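Side-chain contacts in SusD homolog (Bacteroides thetaiotaomicron, PDB 3SGH), which probably binds glycans at the outer membrane as a SusD-like lipoprotein, helping to pass them to a partner transporter: residues G78-Y83 / Q114-L119; A105-V110 / S182-F187; R194-I199 / T209-A214; L325-A330 / E408-Q413. All coordinates share one frame; numbering follows the deposited sequence. Where two conformers were deposited one is given.

Interaction 1: residues G78-Y83 / Q114-L119; sequences GRLYGY and QLLASL
Directly behind the contact of Leu80 with Leu115 and Leu116, the carbonyl oxygen Gln114 O is gripped by two donors of Ser118: its hydroxyl OG at 2.8 Å and its backbone N at 3.0 Å. They arrive from opposite faces of the carbonyl plane, the hydroxyl tilted 27° out of it. Ser118 OG also meets Arg198 NH1, so the hydroxyl has two partners, which should help fix its rotation. Across the contact everything is apolar. One methyl of Leu80, CD1, pushes between two leucines of residues 114-119, 3.9 Å from Leu115 CD2 and 4.0 Å from Leu116 CB; the Leu80 and Leu115 side chains meet at about a right angle. With its CG anti to the backbone N (chi1 -173°), Leu116 sends CD2 the other way, to the edge of the Tyr81 ring and in its plane, 3.7 Å from Tyr81 CD1 and equally near CE1 of the same ring. Trp77 stacks on the Tyr81 ring. Val27 packs on Leu80, and Ile39 on Leu115. The two segments run nearly antiparallel, at 157°, with axes 10.5 Å apart and Leu80 and Leu116 in register. This is leucine-rich packing between neighbouring antiparallel helices, here 75-84 and 100-120, as found in the alpha-alpha superhelix of SusD-like proteins.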
loop_
_atom_site.group_PDB
_atom_site.type_symbol
_atom_site.label_atom_id
_atom_site.label_comp_id
_atom_site.label_asym_id
_atom_site.label_seq_id
_atom_site.Cartn_x
_atom_site.Cartn_y
_atom_site.Cartn_z
ATOM N N GLY A 78 -14.861 -7.515 2.096
ATOM C CA GLY A 78 -15.226 -8.909 1.800
ATOM C C GLY A 78 -14.034 -9.770 1.450
ATOM O O GLY A 78 -13.927 -10.951 1.857
ATOM N N ARG A 79 -13.112 -9.172 0.702
ATOM C CA ARG A 79 -11.967 -9.906 0.237
ATOM C C ARG A 79 -11.008 -10.257 1.405
ATOM O O ARG A 79 -10.576 -11.424 1.556
ATOM C CB ARG A 79 -11.244 -9.079 -0.840
ATOM C CG ARG A 79 -10.045 -9.803 -1.515
ATOM C CD ARG A 79 -10.433 -11.096 -2.195
ATOM N NE ARG A 79 -11.375 -10.887 -3.273
ATOM C CZ ARG A 79 -11.807 -11.818 -4.108
ATOM N NH1 ARG A 79 -11.350 -13.063 -4.022
ATOM N NH2 ARG A 79 -12.671 -11.483 -5.044
ATOM N N LEU A 80 -10.681 -9.245 2.208
ATOM C CA LEU A 80 -9.721 -9.391 3.276
ATOM C C LEU A 80 -10.310 -10.234 4.419
ATOM O O LEU A 80 -9.643 -11.134 4.911
ATOM C CB LEU A 80 -9.286 -8.028 3.818
ATOM C CG LEU A 80 -8.531 -7.195 2.748
ATOM C CD1 LEU A 80 -8.168 -5.810 3.293
ATOM C CD2 LEU A 80 -7.238 -7.953 2.252
ATOM N N TYR A 81 -11.538 -9.925 4.850
ATOM C CA TYR A 81 -12.219 -10.803 5.788
ATOM C C TYR A 81 -12.316 -12.237 5.304
ATOM O O TYR A 81 -12.123 -13.156 6.078
ATOM C CB TYR A 81 -13.621 -10.306 6.126
ATOM C CG TYR A 81 -13.705 -9.649 7.466
ATOM C CD1 TYR A 81 -13.158 -8.407 7.702
ATOM C CD2 TYR A 81 -14.402 -10.277 8.487
ATOM C CE1 TYR A 81 -13.241 -7.819 8.974
ATOM C CE2 TYR A 81 -14.519 -9.714 9.724
ATOM C CZ TYR A 81 -13.932 -8.494 9.978
ATOM O OH TYR A 81 -14.083 -7.969 11.240
ATOM N N GLY A 82 -12.601 -12.438 4.027
ATOM C CA GLY A 82 -12.706 -13.777 3.489
ATOM C C GLY A 82 -11.438 -14.598 3.614
ATOM O O GLY A 82 -11.481 -15.819 3.878
ATOM N N TYR A 83 -10.290 -13.956 3.425
ATOM C CA TYR A 83 -9.037 -14.692 3.533
ATOM C C TYR A 83 -8.652 -14.972 5.006
ATOM O O TYR A 83 -8.148 -16.045 5.321
ATOM C CB TYR A 83 -7.896 -13.947 2.819
ATOM C CG TYR A 83 -7.990 -13.934 1.319
ATOM C CD1 TYR A 83 -8.293 -15.090 0.606
ATOM C CD2 TYR A 83 -7.672 -12.777 0.602
ATOM C CE1 TYR A 83 -8.375 -15.077 -0.759
ATOM C CE2 TYR A 83 -7.721 -12.759 -0.765
ATOM C CZ TYR A 83 -8.073 -13.900 -1.452
ATOM O OH TYR A 83 -8.115 -13.881 -2.826
ATOM N N GLN A 114 -4.460 -4.431 9.182
ATOM C CA GLN A 114 -3.874 -3.084 9.164
ATOM C C GLN A 114 -4.213 -2.387 7.850
ATOM O O GLN A 114 -4.463 -1.199 7.836
ATOM C CB GLN A 114 -2.372 -3.088 9.443
ATOM C CG GLN A 114 -1.450 -3.794 8.474
ATOM C CD GLN A 114 -1.154 -3.018 7.188
ATOM O OE1 GLN A 114 -1.050 -1.807 7.213
ATOM N NE2 GLN A 114 -1.031 -3.740 6.063
ATOM N N LEU A 115 -4.263 -3.162 6.761
ATOM C CA LEU A 115 -4.756 -2.658 5.499
ATOM C C LEU A 115 -6.215 -2.227 5.599
ATOM O O LEU A 115 -6.563 -1.126 5.184
ATOM C CB LEU A 115 -4.589 -3.674 4.377
ATOM C CG LEU A 115 -5.117 -3.301 2.986
ATOM C CD1 LEU A 115 -4.601 -1.962 2.543
ATOM C CD2 LEU A 115 -4.769 -4.435 1.988
ATOM N N LEU A 116 -7.064 -3.059 6.199
ATOM C CA LEU A 116 -8.488 -2.734 6.235
ATOM C C LEU A 116 -8.709 -1.522 7.155
ATOM O O LEU A 116 -9.520 -0.638 6.857
ATOM C CB LEU A 116 -9.312 -3.967 6.649
ATOM C CG LEU A 116 -10.837 -3.797 6.561
ATOM C CD1 LEU A 116 -11.270 -3.342 5.135
ATOM C CD2 LEU A 116 -11.598 -5.095 7.030
ATOM N N ALA A 117 -7.983 -1.455 8.272
ATOM C CA ALA A 117 -8.064 -0.287 9.180
ATOM C C ALA A 117 -7.609 0.993 8.476
ATOM O O ALA A 117 -8.214 2.057 8.690
ATOM C CB ALA A 117 -7.226 -0.488 10.470
ATOM N N SER A 118 -6.586 0.883 7.639
ATOM C CA SER A 118 -6.069 2.005 6.828
ATOM C C SER A 118 -7.030 2.429 5.702
ATOM O O SER A 118 -6.886 3.510 5.137
ATOM C CB SER A 118 -4.703 1.660 6.275
ATOM O OG SER A 118 -3.779 1.485 7.351
ATOM N N LEU A 119 -7.991 1.565 5.377
ATOM C CA LEU A 119 -9.052 1.872 4.444
ATOM C C LEU A 119 -10.273 2.521 5.130
ATOM O O LEU A 119 -10.706 3.587 4.708
ATOM C CB LEU A 119 -9.484 0.586 3.718
ATOM C CG LEU A 119 -8.493 0.047 2.680
ATOM C CD1 LEU A 119 -8.817 -1.394 2.219
ATOM C CD2 LEU A 119 -8.446 0.987 1.410
#

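Interaction 2: residues A105-V110 / S182-F187; sequences AQLTRV and SKWLKF
Apolar contact comes first, and it hangs on a single methyl: Leu107 CD2 rests obliquely against two neighbouring aromatic side chains of residues 182-187, lying 3.6 Å from Trp184 CE3 and 4.1 Å from Phe187 CD1. It also sits 4.0 Å from Trp184 CZ3, so the six-membered ring of the indole gives the nearest atoms. Leu107 is placed for this by a CG anti to the backbone N (chi1 176°), and Leu151, Ala188 and Leu191 pack around the same side chain. Helices 100-120 and 181-198, which carry the two segments, belong to the alpha-alpha superhelix of this SusD-like chain, and their backbones stay well apart here, with the CA atoms of Leu107 and Trp184 9.3 Å from each other; large side chains bridge the distance. Among the aromatic contacts, Trp184 CZ3 lies over one face of the Phe187 ring, 3.9 Å above its plane and displaced toward the rim. The indole also meets Tyr177 edge-to-face. The polar contacts are made with residues beyond the two segments. Trp184 NE1 is hydrogen-bonded to the carboxylate oxygen Asp174 OD2, which satisfies the one polar atom of the buried indole and should help hold its plane. On the other helix, Thr108 OG1 bonds to Met104 O and to the hydroxyl of Tyr28, while the guanidinium of Arg109 makes cation-pi contacts with Phe88 and Tyr125.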
loop_
_atom_site.group_PDB
_atom_site.type_symbol
_atom_site.label_atom_id
_atom_site.label_comp_id
_atom_site.label_asym_id
_atom_site.label_seq_id
_atom_site.Cartn_x
_atom_site.Cartn_y
_atom_site.Cartn_z
ATOM N N ALA A 105 -0.120 -17.021 11.713
ATOM C CA ALA A 105 -1.546 -16.678 11.590
ATOM C C ALA A 105 -1.802 -15.286 12.176
ATOM O O ALA A 105 -2.510 -14.485 11.592
ATOM C CB ALA A 105 -2.419 -17.749 12.262
ATOM N N GLN A 106 -1.135 -14.969 13.274
ATOM C CA GLN A 106 -1.224 -13.647 13.885
ATOM C C GLN A 106 -0.654 -12.563 12.982
ATOM O O GLN A 106 -1.273 -11.512 12.782
ATOM C CB GLN A 106 -0.429 -13.647 15.189
ATOM C CG GLN A 106 -1.137 -14.296 16.324
ATOM C CD GLN A 106 -0.467 -13.983 17.650
ATOM O OE1 GLN A 106 0.726 -14.225 17.820
ATOM N NE2 GLN A 106 -1.227 -13.414 18.566
ATOM N N LEU A 107 0.535 -12.818 12.472
ATOM C CA LEU A 107 1.190 -11.865 11.544
ATOM C C LEU A 107 0.330 -11.592 10.290
ATOM O O LEU A 107 0.179 -10.469 9.843
ATOM C CB LEU A 107 2.555 -12.366 11.166
ATOM C CG LEU A 107 3.333 -11.545 10.125
ATOM C CD1 LEU A 107 3.623 -10.121 10.631
ATOM C CD2 LEU A 107 4.660 -12.322 9.795
ATOM N N THR A 108 -0.224 -12.641 9.736
ATOM C CA THR A 108 -1.009 -12.558 8.530
ATOM C C THR A 108 -2.340 -11.824 8.761
ATOM O O THR A 108 -2.730 -10.984 7.923
ATOM C CB THR A 108 -1.187 -13.949 7.876
ATOM O OG1 THR A 108 0.098 -14.577 7.692
ATOM C CG2 THR A 108 -1.862 -13.811 6.506
ATOM N N ARG A 109 -2.995 -12.112 9.880
ATOM C CA ARG A 109 -4.175 -11.358 10.319
ATOM C C ARG A 109 -3.865 -9.897 10.507
ATOM O O ARG A 109 -4.565 -9.065 9.996
ATOM C CB ARG A 109 -4.688 -11.920 11.631
ATOM C CG ARG A 109 -5.991 -11.318 12.141
ATOM C CD ARG A 109 -6.331 -11.917 13.435
ATOM N NE ARG A 109 -7.558 -11.354 13.995
ATOM C CZ ARG A 109 -7.844 -11.277 15.283
ATOM N NH1 ARG A 109 -6.947 -11.613 16.222
ATOM N NH2 ARG A 109 -9.023 -10.779 15.624
ATOM N N VAL A 110 -2.783 -9.587 11.236
ATOM C CA VAL A 110 -2.393 -8.202 11.401
ATOM C C VAL A 110 -2.155 -7.570 10.013
ATOM O O VAL A 110 -2.585 -6.449 9.796
ATOM C CB VAL A 110 -1.167 -8.012 12.319
ATOM C CG1 VAL A 110 -0.592 -6.543 12.170
ATOM C CG2 VAL A 110 -1.478 -8.376 13.826
ATOM N N SER A 182 13.979 -16.216 10.173
ATOM C CA SER A 182 14.762 -14.982 10.245
ATOM C C SER A 182 14.270 -13.967 9.218
ATOM O O SER A 182 14.288 -12.785 9.485
ATOM C CB SER A 182 16.252 -15.249 10.050
ATOM O OG SER A 182 16.734 -15.992 11.148
ATOM N N LYS A 183 13.829 -14.434 8.054
ATOM C CA LYS A 183 13.267 -13.528 7.019
ATOM C C LYS A 183 11.903 -13.022 7.480
ATOM O O LYS A 183 11.605 -11.820 7.388
ATOM C CB LYS A 183 13.103 -14.211 5.682
ATOM C CG LYS A 183 14.363 -14.604 4.974
ATOM C CD LYS A 183 15.094 -13.432 4.347
ATOM C CE LYS A 183 16.387 -13.866 3.548
ATOM N NZ LYS A 183 16.112 -14.623 2.284
ATOM N N TRP A 184 11.096 -13.923 8.026
ATOM C CA TRP A 184 9.825 -13.473 8.575
ATOM C C TRP A 184 9.991 -12.482 9.736
ATOM O O TRP A 184 9.166 -11.581 9.929
ATOM C CB TRP A 184 8.939 -14.620 9.005
ATOM C CG TRP A 184 8.260 -15.319 7.885
ATOM C CD1 TRP A 184 8.524 -16.564 7.432
ATOM C CD2 TRP A 184 7.204 -14.804 7.063
ATOM N NE1 TRP A 184 7.683 -16.886 6.388
ATOM C CE2 TRP A 184 6.872 -15.812 6.131
ATOM C CE3 TRP A 184 6.499 -13.593 7.037
ATOM C CZ2 TRP A 184 5.871 -15.649 5.186
ATOM C CZ3 TRP A 184 5.515 -13.427 6.075
ATOM C CH2 TRP A 184 5.213 -14.457 5.169
ATOM N N LEU A 185 11.057 -12.626 10.506
ATOM C CA LEU A 185 11.257 -11.722 11.657
ATOM C C LEU A 185 11.544 -10.315 11.164
ATOM O O LEU A 185 11.027 -9.357 11.714
ATOM C CB LEU A 185 12.393 -12.244 12.548
ATOM C CG LEU A 185 12.605 -11.497 13.877
ATOM C CD1 LEU A 185 11.431 -11.658 14.807
ATOM C CD2 LEU A 185 13.940 -12.000 14.557
ATOM N N LYS A 186 12.388 -10.186 10.148
ATOM C CA LYS A 186 12.667 -8.900 9.529
ATOM C C LYS A 186 11.406 -8.323 8.916
ATOM O O LYS A 186 11.136 -7.130 9.066
ATOM C CB LYS A 186 13.804 -9.011 8.483
ATOM C CG LYS A 186 15.170 -9.201 9.116
ATOM C CD LYS A 186 16.289 -9.320 8.066
ATOM C CE LYS A 186 16.209 -10.698 7.401
ATOM N NZ LYS A 186 17.490 -11.280 6.870
ATOM N N PHE A 187 10.629 -9.185 8.246
ATOM C CA PHE A 187 9.323 -8.773 7.663
ATOM C C PHE A 187 8.424 -8.211 8.764
ATOM O O PHE A 187 7.848 -7.092 8.641
ATOM C CB PHE A 187 8.651 -9.953 6.961
ATOM C CG PHE A 187 7.327 -9.623 6.335
ATOM C CD1 PHE A 187 6.162 -9.672 7.099
ATOM C CD2 PHE A 187 7.231 -9.384 4.967
ATOM C CE1 PHE A 187 4.891 -9.379 6.526
ATOM C CE2 PHE A 187 5.988 -9.089 4.376
ATOM C CZ PHE A 187 4.800 -9.095 5.170
#

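Interaction 3: residues R194-I199 / T209-A214; sequences RMAIRI and TKAQEA
Ala196 and Ala211 meet with no ring, amide or guanidinium between them; the flat groups of both segments are engaged around the contact instead. The side chain of Trp334 is touched by both Ala211 and Ile197, one residue from each helix. The guanidinium of Arg194 makes a salt bridge with Glu321 and a hydrogen bond to the hydroxyl of Tyr111, and the carboxylate of Glu213 is paired with Lys192. On another side of the first helix, Met195, present as selenomethionine, packs against Trp144 and Phe148. The contact itself is made by methyls and backbone. Ala196 CB lies 3.8 Å from Ala211 CB, and an equal 3.8 Å separates Ala196 CB from the backbone Ala211 N, so the methyl rests against the main chain as well as against its counterpart. The third touch is Ala196 CB to Lys210 CB, at 4.1 Å. Lys210 starts toward the partner helix, then turns off: its chain bends at chi2 (-67°) and again at chi4, carrying the ammonium group away from the alanines. With such small side chains at the interface, the CA atoms of Ala196 and Ala211 come within 5.5 Å. The pair thus brings together two consecutive helices of the alpha-alpha superhelix, 181-198 and 204-217. The chemistry implies adhesion by van der Waals contact and exclusion of water, in which closeness matters more than direction, while Arg194 and Glu213 have their ionic partners to the side.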
loop_
_atom_site.group_PDB
_atom_site.type_symbol
_atom_site.label_atom_id
_atom_site.label_comp_id
_atom_site.label_asym_id
_atom_site.label_seq_id
_atom_site.Cartn_x
_atom_site.Cartn_y
_atom_site.Cartn_z
ATOM N N ARG A 194 6.446 0.176 9.707
ATOM C CA ARG A 194 5.425 0.797 8.799
ATOM C C ARG A 194 4.223 1.303 9.583
ATOM O O ARG A 194 3.774 2.471 9.436
ATOM C CB ARG A 194 4.934 -0.188 7.761
ATOM C CG ARG A 194 3.843 0.395 6.861
ATOM C CD ARG A 194 3.151 -0.707 6.045
ATOM N NE ARG A 194 3.989 -1.231 4.981
ATOM C CZ ARG A 194 3.601 -2.213 4.142
ATOM N NH1 ARG A 194 2.404 -2.792 4.278
ATOM N NH2 ARG A 194 4.407 -2.648 3.214
HETATM N N MSE A 195 3.707 0.433 10.457
HETATM C CA MSE A 195 2.565 0.770 11.301
HETATM C C MSE A 195 2.849 1.945 12.240
HETATM O O MSE A 195 2.009 2.882 12.379
HETATM C CB MSE A 195 2.083 -0.494 12.058
HETATM C CG MSE A 195 1.635 -1.551 11.085
HETATM SE SE MSE A 195 1.206 -3.209 12.033
HETATM C CE MSE A 195 0.039 -2.475 13.354
ATOM N N ALA A 196 4.030 1.922 12.860
ATOM C CA ALA A 196 4.465 2.957 13.785
ATOM C C ALA A 196 4.514 4.317 13.074
ATOM O O ALA A 196 3.990 5.305 13.568
ATOM C CB ALA A 196 5.849 2.624 14.379
ATOM N N ILE A 197 5.138 4.361 11.900
ATOM C CA ILE A 197 5.194 5.602 11.101
ATOM C C ILE A 197 3.769 6.050 10.741
ATOM O O ILE A 197 3.437 7.226 10.843
ATOM C CB ILE A 197 6.081 5.423 9.824
ATOM C CG1 ILE A 197 7.580 5.425 10.257
ATOM C CG2 ILE A 197 5.751 6.530 8.739
ATOM C CD1 ILE A 197 8.133 6.846 10.658
ATOM N N ARG A 198 2.901 5.096 10.420
ATOM C CA ARG A 198 1.553 5.475 9.970
ATOM C C ARG A 198 0.744 6.173 11.038
ATOM O O ARG A 198 -0.041 7.103 10.716
ATOM C CB ARG A 198 0.800 4.284 9.450
ATOM C CG ARG A 198 -0.545 4.740 8.836
ATOM C CD ARG A 198 -1.031 3.915 7.825
ATOM N NE ARG A 198 -0.090 3.717 6.744
ATOM C CZ ARG A 198 -0.178 2.671 5.946
ATOM N NH1 ARG A 198 -1.179 1.792 6.120
ATOM N NH2 ARG A 198 0.717 2.496 4.965
ATOM N N ILE A 199 0.905 5.717 12.295
ATOM C CA ILE A 199 0.221 6.344 13.438
ATOM C C ILE A 199 1.005 7.441 14.197
ATOM O O ILE A 199 0.526 7.933 15.271
ATOM C CB ILE A 199 -0.367 5.292 14.402
ATOM C CG1 ILE A 199 0.723 4.534 15.165
ATOM C CG2 ILE A 199 -1.291 4.302 13.655
ATOM C CD1 ILE A 199 0.179 3.974 16.504
ATOM N N THR A 209 8.237 4.763 20.309
ATOM C CA THR A 209 8.582 3.569 21.064
ATOM C C THR A 209 8.493 2.305 20.242
ATOM O O THR A 209 9.424 1.492 20.201
ATOM C CB THR A 209 7.706 3.436 22.302
ATOM O OG1 THR A 209 7.939 4.559 23.138
ATOM C CG2 THR A 209 8.087 2.166 23.105
ATOM N N LYS A 210 7.380 2.119 19.547
ATOM C CA LYS A 210 7.264 0.959 18.675
ATOM C C LYS A 210 8.301 0.925 17.523
ATOM O O LYS A 210 8.865 -0.158 17.204
ATOM C CB LYS A 210 5.861 0.866 18.070
ATOM C CG LYS A 210 4.765 0.637 19.095
ATOM C CD LYS A 210 4.874 -0.722 19.737
ATOM C CE LYS A 210 3.758 -1.029 20.701
ATOM N NZ LYS A 210 4.126 -0.828 22.124
ATOM N N ALA A 211 8.559 2.083 16.927
ATOM C CA ALA A 211 9.500 2.165 15.796
ATOM C C ALA A 211 10.909 1.778 16.268
ATOM O O ALA A 211 11.637 1.018 15.594
ATOM C CB ALA A 211 9.498 3.538 15.170
ATOM N N GLN A 212 11.307 2.312 17.405
ATOM C CA GLN A 212 12.627 2.011 17.984
ATOM C C GLN A 212 12.766 0.526 18.355
ATOM O O GLN A 212 13.808 -0.089 18.078
ATOM C CB GLN A 212 12.980 2.966 19.127
ATOM C CG GLN A 212 13.245 4.351 18.573
ATOM C CD GLN A 212 13.559 5.445 19.547
ATOM O OE1 GLN A 212 13.780 6.578 19.123
ATOM N NE2 GLN A 212 13.638 5.130 20.833
ATOM N N GLU A 213 11.733 -0.057 18.936
ATOM C CA GLU A 213 11.705 -1.507 19.140
ATOM C C GLU A 213 11.890 -2.272 17.856
ATOM O O GLU A 213 12.638 -3.263 17.817
ATOM C CB GLU A 213 10.415 -1.949 19.803
ATOM C CG GLU A 213 10.294 -1.546 21.273
ATOM C CD GLU A 213 8.883 -1.739 21.829
ATOM O OE1 GLU A 213 7.973 -2.261 21.118
ATOM O OE2 GLU A 213 8.667 -1.348 22.994
ATOM N N ALA A 214 11.148 -1.868 16.817
ATOM C CA ALA A 214 11.235 -2.491 15.506
ATOM C C ALA A 214 12.648 -2.450 14.960
ATOM O O ALA A 214 13.149 -3.471 14.474
ATOM C CB ALA A 214 10.279 -1.857 14.522
#

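Interaction 4: residues L325-A330 / E408-Q413; sequences LRAEGA and ERVLTQ
Ala327 and Glu328 meet Val410 and Leu411 where two helices of the alpha-alpha superhelix, 319-331 and 403-417, lie side by side. The segments are almost antiparallel (169°), their axes 9.7 Å apart. Coming first along residues 325-330, Leu325 points away from this partner and packs instead on Leu193 and Ile197 of helix 181-198. Ala327 follows: its CB faces the fork of the valine, 4.0 Å from Val410 CG1 and 4.1 Å from Val410 CG2. Next, the backbone Glu328 N lies 4.1 Å from Val410 CG1. The glutamate side chain, with CG anti to its own backbone nitrogen (chi1 -177°) and extended beyond, runs on past the valine until Glu328 OE1 is 3.6 Å from Leu411 CD2. That is a carboxylate oxygen against a methyl, and the charge is answered by Arg431, which forms a salt bridge with Glu328 OE2. Asp428 and Thr432 of helix 424-432 also pack on Leu411. Behind the valine and leucine, Thr412 OG1 donates to Glu408 O at 2.7 Å, from above the carbonyl plane, while Thr412 N reaches the same oxygen from the opposite face.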
loop_
_atom_site.group_PDB
_atom_site.type_symbol
_atom_site.label_atom_id
_atom_site.label_comp_id
_atom_site.label_asym_id
_atom_site.label_seq_id
_atom_site.Cartn_x
_atom_site.Cartn_y
_atom_site.Cartn_z
ATOM N N LEU A 325 11.499 4.181 5.736
ATOM C CA LEU A 325 10.797 4.340 7.017
ATOM C C LEU A 325 11.763 4.905 8.073
ATOM O O LEU A 325 11.427 5.849 8.822
ATOM C CB LEU A 325 10.228 2.989 7.458
ATOM C CG LEU A 325 8.984 2.530 6.646
ATOM C CD1 LEU A 325 8.717 1.088 6.923
ATOM C CD2 LEU A 325 7.759 3.401 6.919
ATOM N N ARG A 326 12.980 4.346 8.112
ATOM C CA ARG A 326 14.025 4.813 9.029
ATOM C C ARG A 326 14.480 6.227 8.683
ATOM O O ARG A 326 14.780 7.013 9.574
ATOM C CB ARG A 326 15.218 3.815 9.064
ATOM C CG ARG A 326 14.859 2.538 9.823
ATOM C CD ARG A 326 15.989 1.538 9.852
ATOM N NE ARG A 326 16.216 0.965 8.538
ATOM C CZ ARG A 326 17.205 0.128 8.238
ATOM N NH1 ARG A 326 18.070 -0.256 9.173
ATOM N NH2 ARG A 326 17.323 -0.346 7.015
ATOM N N ALA A 327 14.507 6.585 7.405
ATOM C CA ALA A 327 14.880 7.942 7.025
ATOM C C ALA A 327 13.883 8.920 7.625
ATOM O O ALA A 327 14.272 9.911 8.202
ATOM C CB ALA A 327 14.953 8.091 5.489
ATOM N N GLU A 328 12.577 8.626 7.477
ATOM C CA GLU A 328 11.542 9.477 8.028
ATOM C C GLU A 328 11.654 9.529 9.559
ATOM O O GLU A 328 11.542 10.589 10.130
ATOM C CB GLU A 328 10.120 9.074 7.576
ATOM C CG GLU A 328 9.103 10.066 8.144
ATOM C CD GLU A 328 7.678 9.908 7.647
ATOM O OE1 GLU A 328 7.359 8.915 6.963
ATOM O OE2 GLU A 328 6.872 10.831 7.997
ATOM N N GLY A 329 11.841 8.378 10.202
ATOM C CA GLY A 329 12.032 8.328 11.634
ATOM C C GLY A 329 13.191 9.228 12.044
ATOM O O GLY A 329 13.081 9.984 13.015
ATOM N N ALA A 330 14.273 9.202 11.283
ATOM C CA ALA A 330 15.410 10.077 11.599
ATOM C C ALA A 330 15.060 11.560 11.495
ATOM O O ALA A 330 15.479 12.367 12.356
ATOM C CB ALA A 330 16.653 9.694 10.716
ATOM N N GLU A 408 9.402 15.668 2.024
ATOM C CA GLU A 408 8.852 15.413 0.692
ATOM C C GLU A 408 9.849 14.612 -0.151
ATOM O O GLU A 408 9.452 13.704 -0.888
ATOM C CB GLU A 408 8.489 16.706 -0.018
ATOM C CG GLU A 408 7.858 16.441 -1.392
ATOM C CD GLU A 408 7.350 17.647 -2.139
ATOM O OE1 GLU A 408 7.579 18.808 -1.709
ATOM O OE2 GLU A 408 6.669 17.396 -3.188
ATOM N N ARG A 409 11.126 14.917 0.004
ATOM C CA ARG A 409 12.167 14.186 -0.685
ATOM C C ARG A 409 12.169 12.705 -0.297
ATOM O O ARG A 409 12.122 11.819 -1.173
ATOM C CB ARG A 409 13.528 14.812 -0.378
ATOM C CG ARG A 409 14.674 14.142 -1.091
ATOM C CD ARG A 409 15.934 14.999 -1.070
ATOM N NE ARG A 409 15.805 16.125 -1.991
ATOM C CZ ARG A 409 15.729 17.420 -1.687
ATOM N NH1 ARG A 409 15.830 17.870 -0.435
ATOM N NH2 ARG A 409 15.599 18.293 -2.675
ATOM N N VAL A 410 12.206 12.439 1.014
ATOM C CA VAL A 410 12.123 11.060 1.501
ATOM C C VAL A 410 10.869 10.321 0.969
ATOM O O VAL A 410 10.943 9.224 0.421
ATOM C CB VAL A 410 12.234 11.024 3.027
ATOM C CG1 VAL A 410 11.827 9.678 3.630
ATOM C CG2 VAL A 410 13.671 11.440 3.463
ATOM N N LEU A 411 9.690 10.901 1.194
ATOM C CA LEU A 411 8.453 10.243 0.821
ATOM C C LEU A 411 8.207 10.128 -0.679
ATOM O O LEU A 411 7.579 9.159 -1.130
ATOM C CB LEU A 411 7.265 10.919 1.512
ATOM C CG LEU A 411 7.370 10.816 3.014
ATOM C CD1 LEU A 411 6.113 11.429 3.641
ATOM C CD2 LEU A 411 7.560 9.370 3.444
ATOM N N THR A 412 8.717 11.060 -1.466
ATOM C CA THR A 412 8.651 10.921 -2.934
ATOM C C THR A 412 9.487 9.734 -3.448
ATOM O O THR A 412 8.995 8.921 -4.262
ATOM C CB THR A 412 9.035 12.239 -3.643
ATOM O OG1 THR A 412 8.149 13.268 -3.189
ATOM C CG2 THR A 412 8.901 12.110 -5.189
ATOM N N GLN A 413 10.763 9.643 -3.055
ATOM C CA GLN A 413 11.587 8.486 -3.455
ATOM C C GLN A 413 11.042 7.184 -2.835
ATOM O O GLN A 413 11.076 6.136 -3.454
ATOM C CB GLN A 413 13.063 8.691 -3.137
ATOM C CG GLN A 413 13.696 9.733 -4.013
ATOM C CD GLN A 413 13.782 9.286 -5.481
ATOM O OE1 GLN A 413 13.926 8.128 -5.749
ATOM N NE2 GLN A 413 13.655 10.218 -6.409
#

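In the fold
From the N terminus, interaction 1 opens on helix 75-84 and closes on helix 100-120. Interaction 2 starts on that same helix before interaction 1 closes and ends on helix 181-198, so the two cross. Interaction 3 follows in series, joining the far end of helix 181-198 to the next helix, 204-217, with nine residues between the segments. Interaction 4, also in series, spans 77 residues to bring helix 403-417 to helix 319-331. Further contacts join them: Ser118 to Arg198 links interactions 1 and 3, Val110 to Met195 links 2 and 3, and Ile197 to Glu328 links 3 and 4. Helix 181-198 thus connects the earlier helices with the later ones.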